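Local coordinates for protein kinectin 1 (Kinesin receptor) (Legionella pneumophila, PDB 4MU6) that is a Legionella effector (LegC3) of undefined molecular function, represented here by its elongated, almost entirely helical N-terminal coiled-coil domain, at residues Met3-Cys8 against Lys55-Asp60; Leu13-Ile18 against Tyr260-Glu265; Glu63-Leu68 against Lys239-Leu244; Gln71-Gln76 against Leu222-Gly227. All blocks are in the same frame, centred on the assembly; numbering follows the deposited sequence.

How the interactions relate
From the N terminus, interaction 1 closes the first loop: segment 3-8 folds back onto helix 43-105 at 55-60. Interaction 2 starts from the next helix, 10-22, and reaches 260-265 on helix 227-273. Its segments alternate with those of interaction 1, so the two loops cross. Interactions 3 and 4 fall within the span of interaction 2, and 4 lies within that of 3. Both start on helix 43-105. Interaction 3 joins it to helix 227-273, and interaction 4 to the turn before that helix. Interaction 1 touches both 2 and 3. Together they tie segment 3-8, helix 43-105 and helix 227-273 with its preceding turn into one bundle, and helix 10-22 to helix 227-273.

Interaction 1 (Met3-Cys8 against Lys55-Asp60); sequences MFLANC and KSRDSD
The carboxylate of Asp60 accepts two backbone N-H groups from consecutive residues of segment 3-8. Leu5 N gives a bond of 2.8 Å to Asp60 OD2, using its syn lone pair. Phe4 N gives one of 3.0 Å to Asp60 OD1, also on the syn side but 15° out of the carboxylate plane. Both bonds are fairly straight. Asp60 CG lies beside its own backbone N (chi1 -67°), and this places both oxygens against segment 3-8. Asp60 OD1 also lies at the edge of the Phe4 ring, near its plane. The ring comes obliquely to Ser59, with Phe4 CE2 3.4 Å from Ser59 OG. Phe4 CB rests on Ser56 CB at 3.6 Å, while Ser56 OG is held by Thr52 O of its own helix. Leu5 lies alongside Arg57, pointing the same way; Leu5 CD1 is 3.9 Å from Arg57 CB. Beyond this, Leu5 packs on Lys247, Cys248 and Leu251 of helix 227-273. Met3, a selenomethionine, sets its CE against Asp60 CB and CG. The carboxylate is buried, and its two N-H partners would be expected to stabilise its negative charge. The contact thus joins two hydrogen bonds at Asp60 with packing by Phe4 and Leu5.

Interaction 2 (Leu13-Ile18 against Tyr260-Glu265); sequences LVTEHI and YPLFLE
Ile18 drives its CD1 against Leu262, meeting Leu262 CB at 3.4 Å, tighter than usual for two carbons. The two side chains cross at about a right angle. In Ile18, CG1 lies beside the backbone N (chi1 -71°) and the chain then runs extended, which carries CD1 on to Phe263 N at 3.6 Å. The other branch, Ile18 CG2, comes obliquely to the Phe263 ring, 4.2 Å from Phe263 CD1. The end of Leu262 reaches Val14 and Thr15, about one turn before Ile18 on helix 10-22. Its CD1 lies 4.0 Å from Val14 CG1 and 3.7 Å from Thr15 OG1. That hydroxyl is bonded to Glu11 O; toward Leu262 CD1 its contact is van der Waals. This is a helix-helix interface toward one end of the elongated domain, where helix 10-22 lies across helix 227-273. The segment axes come within 10.0 Å and cross at -46°, their directions closer to parallel than to antiparallel. Helix 43-105 joins in through Ile45, which touches Phe263; Phe21 and Leu22 of helix 10-22 touch the same ring. Val14 adds contacts to Ala255, Ile258 and Asn259, one to two turns before Leu262.

Interaction 3 (Glu63-Leu68 against Lys239-Leu244); sequences EVKKNL and KQHHAL
Val64 packs against Leu244 and Gln240 of the partner helix. Its CG1 stands between the backbone N and the carbonyl carbon (chi1 63°), the crowded position for a valine on a helix. From there it meets Leu244 CD1 tip to tip at 4.0 Å. CG2, trans to the backbone N, crosses Gln240 obliquely, 3.9 Å from Gln240 CG and 3.8 Å from Gln240 OE1. Gln240 bends at chi2 (-72°), which folds its amide back over that methyl. One turn on, Leu68 CD1 touches the same side chain at Gln240 CG, 4.2 Å away. His241 turns its ring so that Val64 CG1 sits at its edge, near the ring plane. The imidazole is anchored by a hydrogen bond from NE2 to Lys61 O, and Lys65 CB comes to that nitrogen at 4.0 Å. The rest of Lys65 bends away from the interface to a salt bridge with Glu69. The segment axes run antiparallel, 166° apart in direction, and approach to 10.4 Å. On both helices the contacting residues recur one turn apart, Val64 with Leu68 and Gln240 with Leu244. This is an antiparallel helix pair in the elongated helical domain, consistent with the coiled coil predicted from Leu68 onward.

Interaction 4 (Gln71-Gln76 against Leu222-Gly227); sequences QSYKAQ and LSTLSG
The Tyr73 ring meets Thr224 obliquely, with Tyr73 CD2 4.1 Å from Thr224 OG1 and the two side chains crossing at about a right angle. The ring also packs on that of Tyr214, their planes about 30° apart, and its hydroxyl bonds to Asn215; both belong to helix 158-217. Thr224 OG1 itself is held by Ile221 O. The second flat group, the Gln76 amide, is gripped at both ends. Ser226 N donates a straight bond of 2.8 Å to Gln76 OE1, coming from above the carbonyl plane, 57° out of it. The same oxygen accepts from Asn229 ND2, while Gln76 NE2 reaches Asp80 OD1. Ser226 OG lies 3.2 Å from Gln76 OE1, at best a weak bond. The Gln76 side chain starts with CG trans to the backbone N and bends at chi2 (76°), which brings the amide to the 225-226 backbone. Its CG passes 3.2 Å from Thr224 O. A water joins the backbones, donating to Tyr73 O at 2.9 Å and to Thr224 O at 3.1 Å. Nearer the helix, Leu225 CD2 packs 3.6 Å from Gln76 CB, and Leu225 CD1 lies 4.0 Å from Ser72 CB. Leu233 of helix 227-273 covers Ser72 and Leu225 further. Ser226 is the N-cap of that helix, its side chain turned to Asn229 N in a weak bond. The arrangement is a capped helix start, reached through a short 3-10 turn and docked by Gln76 on helix 43-105.

Interaction 1 (Met3-Cys8 against Lys55-Asp60)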
loop_
_atom_site.group_PDB
_atom_site.type_symbol
_atom_site.label_atom_id
_atom_site.label_comp_id
_atom_site.label_asym_id
_atom_site.label_seq_id
_atom_site.Cartn_x
_atom_site.Cartn_y
_atom_site.Cartn_z
HETATM N N MSE A 3 18.441 10.365 -6.275
HETATM C CA MSE A 3 18.592 10.189 -4.837
HETATM C C MSE A 3 19.689 11.064 -4.259
HETATM O O MSE A 3 20.700 11.320 -4.907
HETATM C CB MSE A 3 18.892 8.725 -4.537
HETATM C CG MSE A 3 17.788 7.810 -5.020
HETATM SE SE MSE A 3 16.135 8.234 -4.075
HETATM C CE MSE A 3 16.738 7.630 -2.348
ATOM N N PHE A 4 19.488 11.505 -3.025
ATOM C CA PHE A 4 20.463 12.350 -2.355
ATOM C C PHE A 4 21.447 11.577 -1.475
ATOM O O PHE A 4 22.660 11.695 -1.655
ATOM C CB PHE A 4 19.758 13.423 -1.531
ATOM C CG PHE A 4 19.125 14.510 -2.358
ATOM C CD1 PHE A 4 19.891 15.573 -2.837
ATOM C CD2 PHE A 4 17.762 14.487 -2.640
ATOM C CE1 PHE A 4 19.308 16.588 -3.593
ATOM C CE2 PHE A 4 17.168 15.499 -3.390
ATOM C CZ PHE A 4 17.941 16.551 -3.866
ATOM N N LEU A 5 20.935 10.801 -0.517
ATOM C CA LEU A 5 21.819 10.143 0.445
ATOM C C LEU A 5 22.798 9.221 -0.266
ATOM O O LEU A 5 23.995 9.254 0.002
ATOM C CB LEU A 5 21.037 9.350 1.496
ATOM C CG LEU A 5 20.238 10.097 2.552
ATOM C CD1 LEU A 5 19.825 9.137 3.645
ATOM C CD2 LEU A 5 21.028 11.282 3.122
ATOM N N ALA A 6 22.271 8.421 -1.192
ATOM C CA ALA A 6 23.062 7.436 -1.915
ATOM C C ALA A 6 24.151 8.063 -2.765
ATOM O O ALA A 6 25.140 7.408 -3.090
ATOM C CB ALA A 6 22.163 6.566 -2.782
ATOM N N ASN A 7 23.968 9.330 -3.125
ATOM C CA ASN A 7 24.916 10.024 -3.988
ATOM C C ASN A 7 25.740 11.081 -3.254
ATOM O O ASN A 7 26.423 11.895 -3.882
ATOM C CB ASN A 7 24.191 10.645 -5.182
ATOM C CG ASN A 7 23.635 9.598 -6.123
ATOM O OD1 ASN A 7 24.377 8.761 -6.642
ATOM N ND2 ASN A 7 22.317 9.617 -6.327
ATOM N N CYS A 8 25.684 11.058 -1.927
ATOM C CA CYS A 8 26.398 12.044 -1.127
ATOM C C CYS A 8 27.883 11.717 -1.016
ATOM O O CYS A 8 28.262 10.659 -0.510
ATOM C CB CYS A 8 25.783 12.162 0.272
ATOM S SG CYS A 8 26.442 13.527 1.280
ATOM N N LYS A 55 17.553 16.893 5.635
ATOM C CA LYS A 55 16.701 17.334 4.538
ATOM C C LYS A 55 16.802 16.376 3.368
ATOM O O LYS A 55 15.790 16.036 2.756
ATOM C CB LYS A 55 17.048 18.735 4.076
ATOM C CG LYS A 55 16.534 19.864 4.967
ATOM C CD LYS A 55 17.158 21.210 4.553
ATOM C CE LYS A 55 16.672 22.386 5.410
ATOM N NZ LYS A 55 17.284 22.458 6.767
ATOM N N SER A 56 18.024 15.954 3.063
ATOM C CA SER A 56 18.278 14.960 2.020
ATOM C C SER A 56 17.599 13.616 2.319
ATOM O O SER A 56 17.009 12.991 1.431
ATOM C CB SER A 56 19.785 14.745 1.858
ATOM O OG SER A 56 20.392 15.880 1.272
ATOM N N ARG A 57 17.716 13.172 3.569
ATOM C CA ARG A 57 17.080 11.945 3.997
ATOM C C ARG A 57 15.576 12.087 3.847
ATOM O O ARG A 57 14.900 11.189 3.344
ATOM C CB ARG A 57 17.386 11.643 5.460
ATOM C CG ARG A 57 16.677 10.362 5.951
ATOM C CD ARG A 57 16.491 10.418 7.444
ATOM N NE ARG A 57 15.635 11.547 7.798
ATOM C CZ ARG A 57 15.501 12.041 9.023
ATOM N NH1 ARG A 57 16.190 11.526 10.031
ATOM N NH2 ARG A 57 14.678 13.061 9.234
ATOM N N ASP A 58 15.053 13.231 4.279
ATOM C CA ASP A 58 13.618 13.460 4.190
ATOM C C ASP A 58 13.156 13.411 2.740
ATOM O O ASP A 58 12.103 12.840 2.440
ATOM C CB ASP A 58 13.225 14.773 4.868
ATOM C CG ASP A 58 13.184 14.644 6.374
ATOM O OD1 ASP A 58 13.569 13.561 6.881
ATOM O OD2 ASP A 58 12.764 15.609 7.049
ATOM N N SER A 59 13.961 13.972 1.841
ATOM C CA SER A 59 13.609 13.964 0.423
ATOM C C SER A 59 13.585 12.539 -0.158
ATOM O O SER A 59 12.661 12.166 -0.894
ATOM C CB SER A 59 14.543 14.856 -0.393
ATOM O OG SER A 59 14.251 14.702 -1.781
ATOM N N ASP A 60 14.600 11.750 0.180
ATOM C CA ASP A 60 14.658 10.353 -0.235
ATOM C C ASP A 60 13.433 9.581 0.268
ATOM O O ASP A 60 12.789 8.880 -0.498
ATOM C CB ASP A 60 15.950 9.699 0.260
ATOM C CG ASP A 60 17.196 10.274 -0.414
ATOM O OD1 ASP A 60 17.064 11.147 -1.307
ATOM O OD2 ASP A 60 18.313 9.836 -0.061
#

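Interaction 2 (Leu13-Ile18 against Tyr260-Glu265)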
loop_
_atom_site.group_PDB
_atom_site.type_symbol
_atom_site.label_atom_id
_atom_site.label_comp_id
_atom_site.label_asym_id
_atom_site.label_seq_id
_atom_site.Cartn_x
_atom_site.Cartn_y
_atom_site.Cartn_z
ATOM N N LEU A 13 30.801 17.478 0.911
ATOM C CA LEU A 13 29.738 18.201 1.612
ATOM C C LEU A 13 30.296 18.985 2.797
ATOM O O LEU A 13 30.010 20.173 2.964
ATOM C CB LEU A 13 28.634 17.252 2.082
ATOM C CG LEU A 13 27.486 17.903 2.868
ATOM C CD1 LEU A 13 26.792 18.936 2.022
ATOM C CD2 LEU A 13 26.488 16.864 3.326
ATOM N N VAL A 14 31.094 18.314 3.621
ATOM C CA VAL A 14 31.685 18.961 4.787
ATOM C C VAL A 14 32.561 20.136 4.355
ATOM O O VAL A 14 32.521 21.210 4.963
ATOM C CB VAL A 14 32.484 17.952 5.635
ATOM C CG1 VAL A 14 33.093 18.623 6.857
ATOM C CG2 VAL A 14 31.562 16.796 6.063
ATOM N N THR A 15 33.306 19.941 3.274
ATOM C CA THR A 15 34.196 20.975 2.761
ATOM C C THR A 15 33.412 22.212 2.350
ATOM O O THR A 15 33.800 23.342 2.666
ATOM C CB THR A 15 35.001 20.474 1.548
ATOM O OG1 THR A 15 35.854 19.401 1.956
ATOM C CG2 THR A 15 35.855 21.590 0.981
ATOM N N GLU A 16 32.309 21.986 1.646
ATOM C CA GLU A 16 31.465 23.079 1.197
ATOM C C GLU A 16 30.974 23.862 2.402
ATOM O O GLU A 16 30.975 25.090 2.397
ATOM C CB GLU A 16 30.286 22.551 0.390
ATOM C CG GLU A 16 29.422 23.642 -0.235
ATOM C CD GLU A 16 28.078 23.115 -0.746
ATOM O OE1 GLU A 16 27.694 23.464 -1.885
ATOM O OE2 GLU A 16 27.401 22.361 -0.009
ATOM N N HIS A 17 30.586 23.147 3.451
ATOM C CA HIS A 17 30.107 23.806 4.662
ATOM C C HIS A 17 31.218 24.484 5.476
ATOM O O HIS A 17 30.982 25.488 6.145
ATOM C CB HIS A 17 29.303 22.836 5.519
ATOM C CG HIS A 17 27.948 22.536 4.962
ATOM N ND1 HIS A 17 26.791 23.038 5.515
ATOM C CD2 HIS A 17 27.566 21.803 3.889
ATOM C CE1 HIS A 17 25.753 22.618 4.814
ATOM N NE2 HIS A 17 26.196 21.865 3.823
ATOM N N ILE A 18 32.420 23.926 5.433
ATOM C CA ILE A 18 33.563 24.592 6.055
ATOM C C ILE A 18 33.892 25.877 5.313
ATOM O O ILE A 18 34.102 26.916 5.930
ATOM C CB ILE A 18 34.801 23.701 6.058
ATOM C CG1 ILE A 18 34.607 22.563 7.049
ATOM C CG2 ILE A 18 36.068 24.515 6.412
ATOM C CD1 ILE A 18 35.602 21.462 6.857
ATOM N N TYR A 260 36.867 17.999 11.890
ATOM C CA TYR A 260 38.000 18.718 12.455
ATOM C C TYR A 260 39.250 18.769 11.554
ATOM O O TYR A 260 39.801 19.851 11.342
ATOM C CB TYR A 260 38.350 18.215 13.863
ATOM C CG TYR A 260 39.525 18.959 14.446
ATOM C CD1 TYR A 260 39.351 20.205 15.025
ATOM C CD2 TYR A 260 40.818 18.425 14.399
ATOM C CE1 TYR A 260 40.423 20.907 15.553
ATOM C CE2 TYR A 260 41.902 19.123 14.915
ATOM C CZ TYR A 260 41.697 20.366 15.487
ATOM O OH TYR A 260 42.744 21.073 16.016
ATOM N N PRO A 261 39.708 17.612 11.027
ATOM C CA PRO A 261 40.927 17.714 10.207
ATOM C C PRO A 261 40.716 18.568 8.951
ATOM O O PRO A 261 41.633 19.275 8.532
ATOM C CB PRO A 261 41.235 16.264 9.821
ATOM C CG PRO A 261 40.482 15.411 10.826
ATOM C CD PRO A 261 39.278 16.213 11.230
ATOM N N LEU A 262 39.520 18.520 8.376
ATOM C CA LEU A 262 39.237 19.308 7.182
ATOM C C LEU A 262 39.233 20.791 7.517
ATOM O O LEU A 262 39.737 21.623 6.756
ATOM C CB LEU A 262 37.883 18.910 6.571
ATOM C CG LEU A 262 37.821 17.665 5.681
ATOM C CD1 LEU A 262 36.429 17.527 5.043
ATOM C CD2 LEU A 262 38.894 17.724 4.603
ATOM N N PHE A 263 38.666 21.122 8.669
ATOM C CA PHE A 263 38.588 22.509 9.095
ATOM C C PHE A 263 39.984 23.106 9.292
ATOM O O PHE A 263 40.242 24.260 8.940
ATOM C CB PHE A 263 37.800 22.615 10.394
ATOM C CG PHE A 263 37.793 23.999 10.986
ATOM C CD1 PHE A 263 36.921 24.968 10.508
ATOM C CD2 PHE A 263 38.646 24.327 12.030
ATOM C CE1 PHE A 263 36.901 26.249 11.058
ATOM C CE2 PHE A 263 38.631 25.599 12.580
ATOM C CZ PHE A 263 37.758 26.560 12.099
ATOM N N LEU A 264 40.869 22.310 9.877
ATOM C CA LEU A 264 42.239 22.739 10.120
ATOM C C LEU A 264 42.937 23.064 8.791
ATOM O O LEU A 264 43.581 24.105 8.661
ATOM C CB LEU A 264 42.987 21.673 10.923
ATOM C CG LEU A 264 43.865 22.220 12.053
ATOM C CD1 LEU A 264 43.028 22.966 13.093
ATOM C CD2 LEU A 264 44.692 21.105 12.701
ATOM N N GLU A 265 42.773 22.189 7.801
ATOM C CA GLU A 265 43.301 22.415 6.448
ATOM C C GLU A 265 42.775 23.703 5.826
ATOM O O GLU A 265 43.530 24.503 5.257
ATOM C CB GLU A 265 42.931 21.245 5.521
ATOM C CG GLU A 265 43.668 19.945 5.786
ATOM C CD GLU A 265 45.104 19.968 5.285
ATOM O OE1 GLU A 265 45.423 20.831 4.438
ATOM O OE2 GLU A 265 45.915 19.126 5.739
#

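Interaction 3 (Glu63-Leu68 against Lys239-Leu244)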
loop_
_atom_site.group_PDB
_atom_site.type_symbol
_atom_site.label_atom_id
_atom_site.label_comp_id
_atom_site.label_asym_id
_atom_site.label_seq_id
_atom_site.Cartn_x
_atom_site.Cartn_y
_atom_site.Cartn_z
ATOM N N GLU A 63 10.331 10.424 -1.607
ATOM C CA GLU A 63 10.345 9.881 -2.963
ATOM C C GLU A 63 10.025 8.368 -3.058
ATOM O O GLU A 63 9.254 7.943 -3.927
ATOM C CB GLU A 63 11.684 10.164 -3.640
ATOM C CG GLU A 63 11.788 9.584 -5.041
ATOM C CD GLU A 63 10.769 10.170 -6.005
ATOM O OE1 GLU A 63 10.390 11.359 -5.842
ATOM O OE2 GLU A 63 10.353 9.436 -6.931
ATOM N N VAL A 64 10.622 7.557 -2.192
ATOM C CA VAL A 64 10.426 6.109 -2.321
ATOM C C VAL A 64 9.021 5.751 -1.851
ATOM O O VAL A 64 8.355 4.902 -2.444
ATOM C CB VAL A 64 11.505 5.281 -1.583
ATOM C CG1 VAL A 64 11.480 5.539 -0.058
ATOM C CG2 VAL A 64 11.364 3.791 -1.914
ATOM N N LYS A 65 8.557 6.435 -0.812
ATOM C CA LYS A 65 7.176 6.270 -0.369
ATOM C C LYS A 65 6.206 6.503 -1.519
ATOM O O LYS A 65 5.239 5.751 -1.678
ATOM C CB LYS A 65 6.858 7.200 0.806
ATOM C CG LYS A 65 5.359 7.266 1.159
ATOM C CD LYS A 65 5.124 7.772 2.573
ATOM C CE LYS A 65 4.785 9.248 2.589
ATOM N NZ LYS A 65 3.433 9.504 2.026
ATOM N N LYS A 66 6.457 7.542 -2.319
ATOM C CA LYS A 66 5.594 7.825 -3.462
ATOM C C LYS A 66 5.623 6.708 -4.490
ATOM O O LYS A 66 4.570 6.278 -4.969
ATOM C CB LYS A 66 5.937 9.165 -4.122
ATOM C CG LYS A 66 5.302 10.361 -3.417
ATOM C CD LYS A 66 5.619 11.661 -4.148
ATOM C CE LYS A 66 5.419 12.873 -3.240
ATOM N NZ LYS A 66 6.267 14.039 -3.649
ATOM N N ASN A 67 6.822 6.245 -4.831
ATOM C CA ASN A 67 6.958 5.071 -5.694
ATOM C C ASN A 67 6.161 3.824 -5.215
ATOM O O ASN A 67 5.475 3.166 -6.011
ATOM C CB ASN A 67 8.440 4.720 -5.879
ATOM C CG ASN A 67 9.226 5.845 -6.490
ATOM O OD1 ASN A 67 8.682 6.678 -7.212
ATOM N ND2 ASN A 67 10.521 5.886 -6.198
ATOM N N LEU A 68 6.260 3.509 -3.922
ATOM C CA LEU A 68 5.601 2.324 -3.353
ATOM C C LEU A 68 4.090 2.536 -3.259
ATOM O O LEU A 68 3.309 1.613 -3.520
ATOM C CB LEU A 68 6.138 2.031 -1.954
ATOM C CG LEU A 68 7.599 1.635 -1.775
ATOM C CD1 LEU A 68 7.987 1.720 -0.298
ATOM C CD2 LEU A 68 7.845 0.253 -2.315
ATOM N N LYS A 239 10.502 -0.829 5.744
ATOM C CA LYS A 239 11.852 -1.298 5.437
ATOM C C LYS A 239 12.704 -0.180 4.822
ATOM O O LYS A 239 13.851 0.022 5.212
ATOM C CB LYS A 239 11.808 -2.508 4.503
ATOM C CG LYS A 239 11.278 -3.764 5.163
ATOM C CD LYS A 239 12.211 -4.210 6.275
ATOM C CE LYS A 239 11.846 -5.598 6.762
ATOM N NZ LYS A 239 12.824 -6.147 7.730
ATOM N N GLN A 240 12.127 0.539 3.864
ATOM C CA GLN A 240 12.827 1.618 3.170
ATOM C C GLN A 240 13.145 2.790 4.101
ATOM O O GLN A 240 14.236 3.360 4.046
ATOM C CB GLN A 240 12.021 2.085 1.950
ATOM C CG GLN A 240 12.018 1.081 0.784
ATOM C CD GLN A 240 13.361 1.005 0.083
ATOM O OE1 GLN A 240 14.075 2.005 0.002
ATOM N NE2 GLN A 240 13.719 -0.181 -0.423
ATOM N N HIS A 241 12.207 3.146 4.968
ATOM C CA HIS A 241 12.442 4.279 5.855
ATOM C C HIS A 241 13.495 3.974 6.916
ATOM O O HIS A 241 14.352 4.823 7.203
ATOM C CB HIS A 241 11.139 4.796 6.482
ATOM C CG HIS A 241 10.307 5.618 5.542
ATOM N ND1 HIS A 241 9.186 6.313 5.949
ATOM C CD2 HIS A 241 10.425 5.845 4.213
ATOM C CE1 HIS A 241 8.651 6.929 4.912
ATOM N NE2 HIS A 241 9.383 6.661 3.846
ATOM N N HIS A 242 13.439 2.775 7.492
ATOM C CA HIS A 242 14.456 2.351 8.456
ATOM C C HIS A 242 15.831 2.379 7.810
ATOM O O HIS A 242 16.791 2.856 8.407
ATOM C CB HIS A 242 14.184 0.947 9.000
ATOM C CG HIS A 242 13.083 0.892 10.016
ATOM N ND1 HIS A 242 12.889 1.880 10.959
ATOM C CD2 HIS A 242 12.111 -0.027 10.231
ATOM C CE1 HIS A 242 11.847 1.570 11.712
ATOM N NE2 HIS A 242 11.357 0.417 11.290
ATOM N N ALA A 243 15.913 1.861 6.592
ATOM C CA ALA A 243 17.175 1.830 5.868
ATOM C C ALA A 243 17.739 3.242 5.634
ATOM O O ALA A 243 18.899 3.493 5.924
ATOM C CB ALA A 243 17.028 1.082 4.560
ATOM N N LEU A 244 16.913 4.156 5.124
ATOM C CA LEU A 244 17.355 5.522 4.860
ATOM C C LEU A 244 17.701 6.262 6.160
ATOM O O LEU A 244 18.653 7.050 6.200
ATOM C CB LEU A 244 16.294 6.297 4.064
ATOM C CG LEU A 244 16.031 5.814 2.631
ATOM C CD1 LEU A 244 14.769 6.442 2.081
ATOM C CD2 LEU A 244 17.224 6.097 1.706
#

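Interaction 4 (Gln71-Gln76 against Leu222-Gly227)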
loop_
_atom_site.group_PDB
_atom_site.type_symbol
_atom_site.label_atom_id
_atom_site.label_comp_id
_atom_site.label_asym_id
_atom_site.label_seq_id
_atom_site.Cartn_x
_atom_site.Cartn_y
_atom_site.Cartn_z
ATOM N N GLN A 71 2.661 2.104 -6.726
ATOM C CA GLN A 71 2.553 0.688 -7.024
ATOM C C GLN A 71 1.294 0.083 -6.379
ATOM O O GLN A 71 0.512 -0.595 -7.044
ATOM C CB GLN A 71 3.797 -0.058 -6.539
ATOM C CG GLN A 71 3.704 -1.572 -6.689
ATOM C CD GLN A 71 4.058 -2.063 -8.083
ATOM O OE1 GLN A 71 4.165 -1.277 -9.026
ATOM N NE2 GLN A 71 4.258 -3.378 -8.213
ATOM N N SER A 72 1.103 0.336 -5.087
ATOM C CA SER A 72 -0.023 -0.244 -4.363
ATOM C C SER A 72 -1.350 0.314 -4.861
ATOM O O SER A 72 -2.346 -0.399 -4.925
ATOM C CB SER A 72 0.117 0.009 -2.861
ATOM O OG SER A 72 1.164 -0.768 -2.310
ATOM N N TYR A 73 -1.358 1.604 -5.196
ATOM C CA TYR A 73 -2.572 2.250 -5.658
ATOM C C TYR A 73 -3.071 1.565 -6.915
ATOM O O TYR A 73 -4.250 1.223 -7.011
ATOM C CB TYR A 73 -2.319 3.728 -5.940
ATOM C CG TYR A 73 -3.458 4.479 -6.597
ATOM C CD1 TYR A 73 -3.573 4.531 -7.983
ATOM C CD2 TYR A 73 -4.399 5.169 -5.836
ATOM C CE1 TYR A 73 -4.592 5.242 -8.595
ATOM C CE2 TYR A 73 -5.424 5.890 -6.441
ATOM C CZ TYR A 73 -5.504 5.921 -7.824
ATOM O OH TYR A 73 -6.516 6.608 -8.445
ATOM N N LYS A 74 -2.161 1.377 -7.867
ATOM C CA LYS A 74 -2.495 0.865 -9.196
ATOM C C LYS A 74 -2.883 -0.610 -9.160
ATOM O O LYS A 74 -3.728 -1.064 -9.937
ATOM C CB LYS A 74 -1.303 1.052 -10.148
ATOM C CG LYS A 74 -0.970 2.517 -10.498
ATOM C CD LYS A 74 0.385 2.629 -11.208
ATOM C CE LYS A 74 0.644 4.043 -11.719
ATOM N NZ LYS A 74 2.037 4.226 -12.248
ATOM N N ALA A 75 -2.230 -1.358 -8.277
ATOM C CA ALA A 75 -2.465 -2.786 -8.178
ATOM C C ALA A 75 -3.868 -2.997 -7.619
ATOM O O ALA A 75 -4.631 -3.810 -8.133
ATOM C CB ALA A 75 -1.413 -3.439 -7.300
ATOM N N GLN A 76 -4.219 -2.238 -6.585
ATOM C CA GLN A 76 -5.567 -2.326 -6.023
ATOM C C GLN A 76 -6.644 -1.904 -7.012
ATOM O O GLN A 76 -7.725 -2.510 -7.048
ATOM C CB GLN A 76 -5.716 -1.494 -4.756
ATOM C CG GLN A 76 -7.099 -1.625 -4.117
ATOM C CD GLN A 76 -7.287 -2.943 -3.377
ATOM O OE1 GLN A 76 -6.564 -3.241 -2.422
ATOM N NE2 GLN A 76 -8.276 -3.733 -3.804
ATOM N N LEU A 222 -3.878 4.740 2.261
ATOM C CA LEU A 222 -4.272 3.453 2.845
ATOM C C LEU A 222 -5.745 3.120 2.657
ATOM O O LEU A 222 -6.086 1.946 2.518
ATOM C CB LEU A 222 -3.858 3.343 4.321
ATOM C CG LEU A 222 -2.330 3.338 4.523
ATOM C CD1 LEU A 222 -1.953 3.447 5.993
ATOM C CD2 LEU A 222 -1.738 2.084 3.904
ATOM N N SER A 223 -6.614 4.138 2.630
ATOM C CA SER A 223 -8.053 3.881 2.476
ATOM C C SER A 223 -8.408 3.497 1.038
ATOM O O SER A 223 -9.529 3.093 0.759
ATOM C CB SER A 223 -8.915 5.058 2.955
ATOM O OG SER A 223 -8.666 5.383 4.317
ATOM N N THR A 224 -7.450 3.596 0.122
ATOM C CA THR A 224 -7.687 3.074 -1.222
ATOM C C THR A 224 -7.305 1.592 -1.334
ATOM O O THR A 224 -7.431 0.998 -2.403
ATOM C CB THR A 224 -6.922 3.862 -2.296
ATOM O OG1 THR A 224 -5.544 3.457 -2.302
ATOM C CG2 THR A 224 -7.015 5.371 -2.025
ATOM N N LEU A 225 -6.818 1.000 -0.245
ATOM C CA LEU A 225 -6.347 -0.391 -0.301
ATOM C C LEU A 225 -7.138 -1.305 0.623
ATOM O O LEU A 225 -7.635 -0.863 1.661
ATOM C CB LEU A 225 -4.867 -0.471 0.075
ATOM C CG LEU A 225 -3.976 0.536 -0.653
ATOM C CD1 LEU A 225 -2.607 0.587 -0.005
ATOM C CD2 LEU A 225 -3.873 0.183 -2.130
ATOM N N SER A 226 -7.222 -2.583 0.259
ATOM C CA SER A 226 -7.793 -3.597 1.138
ATOM C C SER A 226 -6.829 -3.765 2.296
ATOM O O SER A 226 -5.673 -3.360 2.194
ATOM C CB SER A 226 -7.917 -4.925 0.400
ATOM O OG SER A 226 -6.623 -5.382 0.012
ATOM N N GLY A 227 -7.294 -4.376 3.385
ATOM C CA GLY A 227 -6.468 -4.553 4.569
ATOM C C GLY A 227 -5.167 -5.288 4.283
ATOM O O GLY A 227 -4.104 -4.926 4.790
HETATM O O HOH W 1 -6.321 2.026 -5.131
#